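Local coordinates for Rab5 protein, putative (Plasmodium falciparum, PDB 3CLV) that is a putative Rab5 protein of the Ras family, with a P-loop fold that holds guanosine-5'-diphosphate, at residues A[114-126]-A[142-156]. Sequence-based numbering, arbitrary orientation.
With GDP (guanosine-5'-diphosphate), chain D.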
loop_
_atom_site.group_PDB
_atom_site.type_symbol
_atom_site.label_atom_id
_atom_site.label_comp_id
_atom_site.label_asym_id
_atom_site.label_seq_id
_atom_site.Cartn_x
_atom_site.Cartn_y
_atom_site.Cartn_z
ATOM N N TYR A 114 -0.003 -5.318 4.514
ATOM C CA TYR A 114 1.359 -5.477 5.025
ATOM C C TYR A 114 2.439 -4.845 4.172
ATOM O O TYR A 114 3.415 -4.329 4.718
ATOM C CB TYR A 114 1.738 -6.961 5.150
ATOM C CG TYR A 114 0.883 -7.786 6.063
ATOM C CD1 TYR A 114 0.049 -7.197 7.022
ATOM C CD2 TYR A 114 0.937 -9.180 6.000
ATOM C CE1 TYR A 114 -0.733 -7.981 7.886
ATOM C CE2 TYR A 114 0.179 -9.972 6.859
ATOM C CZ TYR A 114 -0.655 -9.367 7.794
ATOM O OH TYR A 114 -1.416 -10.172 8.622
ATOM N N ARG A 115 2.303 -4.951 2.841
ATOM C CA ARG A 115 3.375 -4.548 1.924
ATOM C C ARG A 115 3.773 -3.080 2.047
ATOM O O ARG A 115 2.934 -2.185 1.898
ATOM C CB ARG A 115 3.028 -4.870 0.470
ATOM C CG ARG A 115 4.268 -4.889 -0.387
ATOM C CD ARG A 115 3.988 -5.409 -1.750
ATOM N NE ARG A 115 5.159 -5.261 -2.616
ATOM C CZ ARG A 115 6.053 -6.227 -2.851
ATOM N NH1 ARG A 115 5.907 -7.436 -2.310
ATOM N NH2 ARG A 115 7.067 -5.997 -3.672
ATOM N N GLY A 116 5.049 -2.854 2.344
ATOM C CA GLY A 116 5.578 -1.505 2.492
ATOM C C GLY A 116 5.204 -0.813 3.797
ATOM O O GLY A 116 5.436 0.382 3.941
ATOM N N ALA A 117 4.607 -1.544 4.738
ATOM C CA ALA A 117 4.275 -0.952 6.039
ATOM C C ALA A 117 5.536 -0.824 6.885
ATOM O O ALA A 117 6.385 -1.727 6.892
ATOM C CB ALA A 117 3.223 -1.779 6.774
ATOM N N THR A 118 5.662 0.309 7.569
ATOM C CA THR A 118 6.746 0.550 8.533
ATOM C C THR A 118 6.368 -0.069 9.865
ATOM O O THR A 118 7.194 -0.687 10.529
ATOM C CB THR A 118 6.980 2.074 8.737
ATOM O OG1 THR A 118 7.372 2.652 7.494
ATOM C CG2 THR A 118 8.059 2.355 9.807
ATOM N N CYS A 119 5.101 0.088 10.239
ATOM C CA CYS A 119 4.622 -0.360 11.540
ATOM C C CYS A 119 3.459 -1.317 11.413
ATOM O O CYS A 119 2.673 -1.236 10.474
ATOM C CB CYS A 119 4.146 0.831 12.376
ATOM S SG CYS A 119 5.380 2.093 12.635
ATOM N N ALA A 120 3.343 -2.212 12.379
ATOM C CA ALA A 120 2.175 -3.058 12.495
ATOM C C ALA A 120 1.672 -2.970 13.920
ATOM O O ALA A 120 2.434 -3.194 14.887
ATOM C CB ALA A 120 2.497 -4.507 12.108
ATOM N N ILE A 121 0.400 -2.608 14.047
ATOM C CA ILE A 121 -0.298 -2.590 15.322
ATOM C C ILE A 121 -1.189 -3.823 15.394
ATOM O O ILE A 121 -2.188 -3.930 14.658
ATOM C CB ILE A 121 -1.177 -1.314 15.495
ATOM C CG1 ILE A 121 -0.357 -0.038 15.313
ATOM C CG2 ILE A 121 -1.881 -1.300 16.876
ATOM C CD1 ILE A 121 -1.255 1.241 15.208
ATOM N N VAL A 122 -0.826 -4.759 16.271
ATOM C CA VAL A 122 -1.566 -6.021 16.386
ATOM C C VAL A 122 -2.361 -6.005 17.690
ATOM O O VAL A 122 -1.780 -6.019 18.788
ATOM C CB VAL A 122 -0.651 -7.278 16.317
ATOM C CG1 VAL A 122 -1.515 -8.539 16.225
ATOM C CG2 VAL A 122 0.276 -7.210 15.109
ATOM N N VAL A 123 -3.681 -5.954 17.559
ATOM C CA VAL A 123 -4.570 -5.690 18.687
ATOM C C VAL A 123 -5.285 -6.981 19.100
ATOM O O VAL A 123 -5.684 -7.765 18.263
ATOM C CB VAL A 123 -5.647 -4.610 18.299
ATOM C CG1 VAL A 123 -6.543 -4.259 19.493
ATOM C CG2 VAL A 123 -4.973 -3.376 17.731
ATOM N N PHE A 124 -5.433 -7.192 20.401
ATOM C CA PHE A 124 -6.310 -8.249 20.901
ATOM C C PHE A 124 -7.164 -7.684 22.038
ATOM O O PHE A 124 -6.951 -6.549 22.494
ATOM C CB PHE A 124 -5.510 -9.508 21.300
ATOM C CG PHE A 124 -4.705 -9.347 22.583
ATOM C CD1 PHE A 124 -3.428 -8.783 22.553
ATOM C CD2 PHE A 124 -5.225 -9.765 23.804
ATOM C CE1 PHE A 124 -2.687 -8.608 23.720
ATOM C CE2 PHE A 124 -4.492 -9.593 24.994
ATOM C CZ PHE A 124 -3.218 -9.017 24.945
ATOM N N ASP A 125 -8.147 -8.476 22.455
ATOM C CA ASP A 125 -9.117 -8.104 23.483
ATOM C C ASP A 125 -8.751 -8.948 24.705
ATOM O O ASP A 125 -8.719 -10.182 24.637
ATOM C CB ASP A 125 -10.532 -8.422 22.937
ATOM C CG ASP A 125 -11.649 -8.272 23.970
ATOM O OD1 ASP A 125 -11.396 -7.962 25.163
ATOM O OD2 ASP A 125 -12.815 -8.507 23.555
ATOM N N ILE A 126 -8.449 -8.276 25.810
ATOM C CA ILE A 126 -8.019 -8.959 27.042
ATOM C C ILE A 126 -9.067 -9.935 27.603
ATOM O O ILE A 126 -8.724 -10.850 28.363
ATOM C CB ILE A 126 -7.499 -7.981 28.142
ATOM C CG1 ILE A 126 -8.524 -6.897 28.493
ATOM C CG2 ILE A 126 -6.178 -7.343 27.722
ATOM C CD1 ILE A 126 -9.507 -7.299 29.598
ATOM N N LEU A 142 4.155 -11.669 10.349
ATOM C CA LEU A 142 4.785 -10.370 10.095
ATOM C C LEU A 142 6.311 -10.408 10.236
ATOM O O LEU A 142 7.036 -9.843 9.396
ATOM C CB LEU A 142 4.200 -9.289 11.008
ATOM C CG LEU A 142 2.785 -8.780 10.731
ATOM C CD1 LEU A 142 2.216 -8.215 12.035
ATOM C CD2 LEU A 142 2.803 -7.710 9.649
ATOM N N LYS A 143 6.799 -11.078 11.277
ATOM C CA LYS A 143 8.255 -11.228 11.488
ATOM C C LYS A 143 8.965 -11.875 10.304
ATOM O O LYS A 143 10.093 -11.528 9.997
ATOM C CB LYS A 143 8.563 -11.994 12.781
ATOM C CG LYS A 143 8.057 -11.266 14.013
ATOM C CD LYS A 143 8.332 -12.017 15.293
ATOM C CE LYS A 143 9.367 -11.297 16.112
ATOM N NZ LYS A 143 10.742 -11.315 15.521
ATOM N N ILE A 144 8.292 -12.790 9.626
ATOM C CA ILE A 144 8.828 -13.384 8.399
ATOM C C ILE A 144 8.691 -12.500 7.168
ATOM O O ILE A 144 9.618 -12.406 6.340
ATOM C CB ILE A 144 8.216 -14.784 8.154
ATOM C CG1 ILE A 144 8.956 -15.795 9.037
ATOM C CG2 ILE A 144 8.346 -15.203 6.684
ATOM C CD1 ILE A 144 8.158 -16.998 9.424
ATOM N N SER A 145 7.530 -11.855 7.042
ATOM C CA SER A 145 7.231 -11.018 5.882
ATOM C C SER A 145 8.257 -9.914 5.639
ATOM O O SER A 145 8.785 -9.774 4.532
ATOM C CB SER A 145 5.821 -10.418 5.994
ATOM O OG SER A 145 5.618 -9.466 4.950
ATOM N N SER A 146 8.563 -9.128 6.665
ATOM C CA SER A 146 9.446 -7.992 6.458
ATOM C C SER A 146 9.919 -7.422 7.788
ATOM O O SER A 146 9.589 -7.951 8.835
ATOM C CB SER A 146 8.731 -6.918 5.605
ATOM O OG SER A 146 9.634 -5.899 5.201
ATOM N N ASN A 147 10.702 -6.354 7.755
ATOM C CA ASN A 147 11.090 -5.698 8.997
ATOM C C ASN A 147 9.956 -4.746 9.366
ATOM O O ASN A 147 9.690 -3.797 8.655
ATOM C CB ASN A 147 12.448 -4.968 8.864
ATOM C CG ASN A 147 12.449 -3.921 7.752
ATOM O OD1 ASN A 147 12.103 -4.220 6.609
ATOM N ND2 ASN A 147 12.849 -2.702 8.083
ATOM N N TYR A 148 9.218 -5.061 10.417
ATOM C CA TYR A 148 8.180 -4.159 10.885
ATOM C C TYR A 148 8.543 -3.740 12.284
ATOM O O TYR A 148 9.109 -4.530 13.046
ATOM C CB TYR A 148 6.801 -4.850 10.906
ATOM C CG TYR A 148 6.333 -5.324 9.549
ATOM C CD1 TYR A 148 5.853 -4.424 8.591
ATOM C CD2 TYR A 148 6.380 -6.680 9.217
ATOM C CE1 TYR A 148 5.419 -4.871 7.328
ATOM C CE2 TYR A 148 5.960 -7.140 7.970
ATOM C CZ TYR A 148 5.484 -6.237 7.038
ATOM O OH TYR A 148 5.103 -6.728 5.831
ATOM N N ILE A 149 8.215 -2.502 12.626
ATOM C CA ILE A 149 8.095 -2.131 14.037
ATOM C C ILE A 149 6.711 -2.594 14.488
ATOM O O ILE A 149 5.687 -2.072 14.023
ATOM C CB ILE A 149 8.289 -0.605 14.264
ATOM C CG1 ILE A 149 9.676 -0.172 13.783
ATOM C CG2 ILE A 149 8.104 -0.274 15.750
ATOM C CD1 ILE A 149 9.833 1.357 13.603
ATOM N N ILE A 150 6.685 -3.590 15.374
ATOM C CA ILE A 150 5.432 -4.226 15.804
ATOM C C ILE A 150 5.113 -3.831 17.243
ATOM O O ILE A 150 5.962 -3.948 18.136
ATOM C CB ILE A 150 5.480 -5.764 15.696
ATOM C CG1 ILE A 150 5.785 -6.205 14.254
ATOM C CG2 ILE A 150 4.170 -6.387 16.203
ATOM C CD1 ILE A 150 6.270 -7.652 14.179
ATOM N N ILE A 151 3.886 -3.356 17.437
ATOM C CA ILE A 151 3.338 -3.104 18.759
ATOM C C ILE A 151 2.119 -4.002 19.003
ATOM O O ILE A 151 1.155 -4.019 18.209
ATOM C CB ILE A 151 3.077 -1.599 19.021
ATOM C CG1 ILE A 151 2.627 -1.357 20.472
ATOM C CG2 ILE A 151 2.102 -0.971 17.966
ATOM C CD1 ILE A 151 3.003 0.081 20.947
ATOM N N LEU A 152 2.199 -4.776 20.082
ATOM C CA LEU A 152 1.118 -5.665 20.463
ATOM C C LEU A 152 0.254 -4.872 21.425
ATOM O O LEU A 152 0.761 -4.301 22.397
ATOM C CB LEU A 152 1.666 -6.945 21.098
ATOM C CG LEU A 152 0.656 -7.948 21.645
ATOM C CD1 LEU A 152 -0.148 -8.570 20.483
ATOM C CD2 LEU A 152 1.392 -9.045 22.431
ATOM N N VAL A 153 -1.045 -4.796 21.130
ATOM C CA VAL A 153 -1.944 -3.933 21.911
ATOM C C VAL A 153 -2.979 -4.785 22.636
ATOM O O VAL A 153 -3.739 -5.540 22.009
ATOM C CB VAL A 153 -2.650 -2.835 21.043
ATOM C CG1 VAL A 153 -3.708 -2.039 21.865
ATOM C CG2 VAL A 153 -1.635 -1.883 20.422
ATOM N N ALA A 154 -2.982 -4.670 23.966
ATOM C CA ALA A 154 -3.975 -5.327 24.809
ATOM C C ALA A 154 -5.114 -4.345 25.041
ATOM O O ALA A 154 -5.045 -3.499 25.943
ATOM C CB ALA A 154 -3.348 -5.766 26.138
ATOM N N ASN A 155 -6.148 -4.423 24.202
ATOM C CA ASN A 155 -7.270 -3.499 24.313
ATOM C C ASN A 155 -8.390 -4.005 25.254
ATOM O O ASN A 155 -8.498 -5.205 25.524
ATOM C CB ASN A 155 -7.820 -3.138 22.920
ATOM C CG ASN A 155 -8.765 -1.931 22.943
ATOM O OD1 ASN A 155 -8.454 -0.886 23.515
ATOM N ND2 ASN A 155 -9.901 -2.061 22.253
ATOM N N LYS A 156 -9.203 -3.062 25.737
ATOM C CA LYS A 156 -10.390 -3.327 26.586
ATOM C C LYS A 156 -10.055 -3.578 28.057
ATOM O O LYS A 156 -10.810 -4.256 28.769
ATOM C CB LYS A 156 -11.268 -4.447 26.025
ATOM C CG LYS A 156 -11.643 -4.251 24.535
ATOM C CD LYS A 156 -12.958 -4.959 24.262
ATOM C CE LYS A 156 -13.175 -5.207 22.775
ATOM N NZ LYS A 156 -14.540 -5.768 22.492
HETATM P PB GDP D . -13.014 -3.984 15.395
HETATM O O1B GDP D . -12.856 -2.786 14.517
HETATM O O2B GDP D . -13.853 -5.044 14.718
HETATM O O3B GDP D . -11.697 -4.599 15.796
HETATM O O3A GDP D . -13.728 -3.584 16.796
HETATM P PA GDP D . -14.753 -2.345 17.024
HETATM O O1A GDP D . -15.901 -2.419 16.030
HETATM O O2A GDP D . -14.071 -1.014 17.095
HETATM O "O5'" GDP D . -15.334 -2.708 18.478
HETATM C "C5'" GDP D . -16.078 -3.908 18.727
HETATM C "C4'" GDP D . -16.912 -3.694 19.996
HETATM O "O4'" GDP D . -16.058 -3.572 21.137
HETATM C "C3'" GDP D . -17.787 -2.444 19.992
HETATM O "O3'" GDP D . -18.982 -2.821 20.687
HETATM C "C2'" GDP D . -17.017 -1.422 20.832
HETATM O "O2'" GDP D . -17.844 -0.458 21.498
HETATM C "C1'" GDP D . -16.331 -2.345 21.828
HETATM N N9 GDP D . -15.040 -1.812 22.275
HETATM C C8 GDP D . -14.021 -1.411 21.484
HETATM N N7 GDP D . -12.986 -0.989 22.237
HETATM C C5 GDP D . -13.344 -1.140 23.533
HETATM C C6 GDP D . -12.715 -0.894 24.852
HETATM O O6 GDP D . -11.550 -0.431 24.914
HETATM N N1 GDP D . -13.435 -1.193 25.966
HETATM C C2 GDP D . -14.691 -1.709 25.922
HETATM N N2 GDP D . -15.328 -1.984 27.089
HETATM N N3 GDP D . -15.344 -1.945 24.741
HETATM C C4 GDP D . -14.711 -1.689 23.550
HETATM O O HOH W 1 7.880 -3.336 5.144
HETATM O O HOH W 2 9.983 -1.049 9.758
#
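Parallel strands 119-125 and 149-155 are the two strands of a beta-alpha-beta unit in the Ras-like sheet, joined by helix 129-145, and their C-terminal ends reach the GDP pocket. The backbone ladder starts with I149 N on T118 O and ends with I126 N on N155 O at 3.1 Å. Between them A120, V122 and F124 each use both N and O, bonding to I149, I151, V153 and N155.

On the face covered by helix 191-206, I121 and I151 lie side by side. I121 CG2 also meets V153 CG2 at 3.6 Å. On the other face L142, from the end of the connecting helix, splits its branches. CD1 touches both A120 CB and V122 CG2, while CD2 sits over one face of the Y114 ring, 3.9 Å from its centroid, as a CH-pi contact. The same CD2 lies over a face of the Y148 ring. F124 CG stands between its backbone N and carbonyl carbon (chi1 73°), which turns the ring toward A154, with A154 CA over one face and A154 CB 3.5 Å from F124 CZ.

Beyond the strands, K156 runs extended past CG beside the D125 carboxylate. K156 NZ donates to GDP O4' at 3.0 Å and to S17 O. Its salt bridge to D125 OD2 is weak, at 3.4 Å. D125 OD1 is held by S127 OG. N155 OD1 accepts from A185 N and is also hydrogen-bonded to T183 OG1; ND2 donates to V18 O.

The ladder thus sets N155 and K156 beside the guanine and ribose, and the nearby carboxylate would favour a charged lysine.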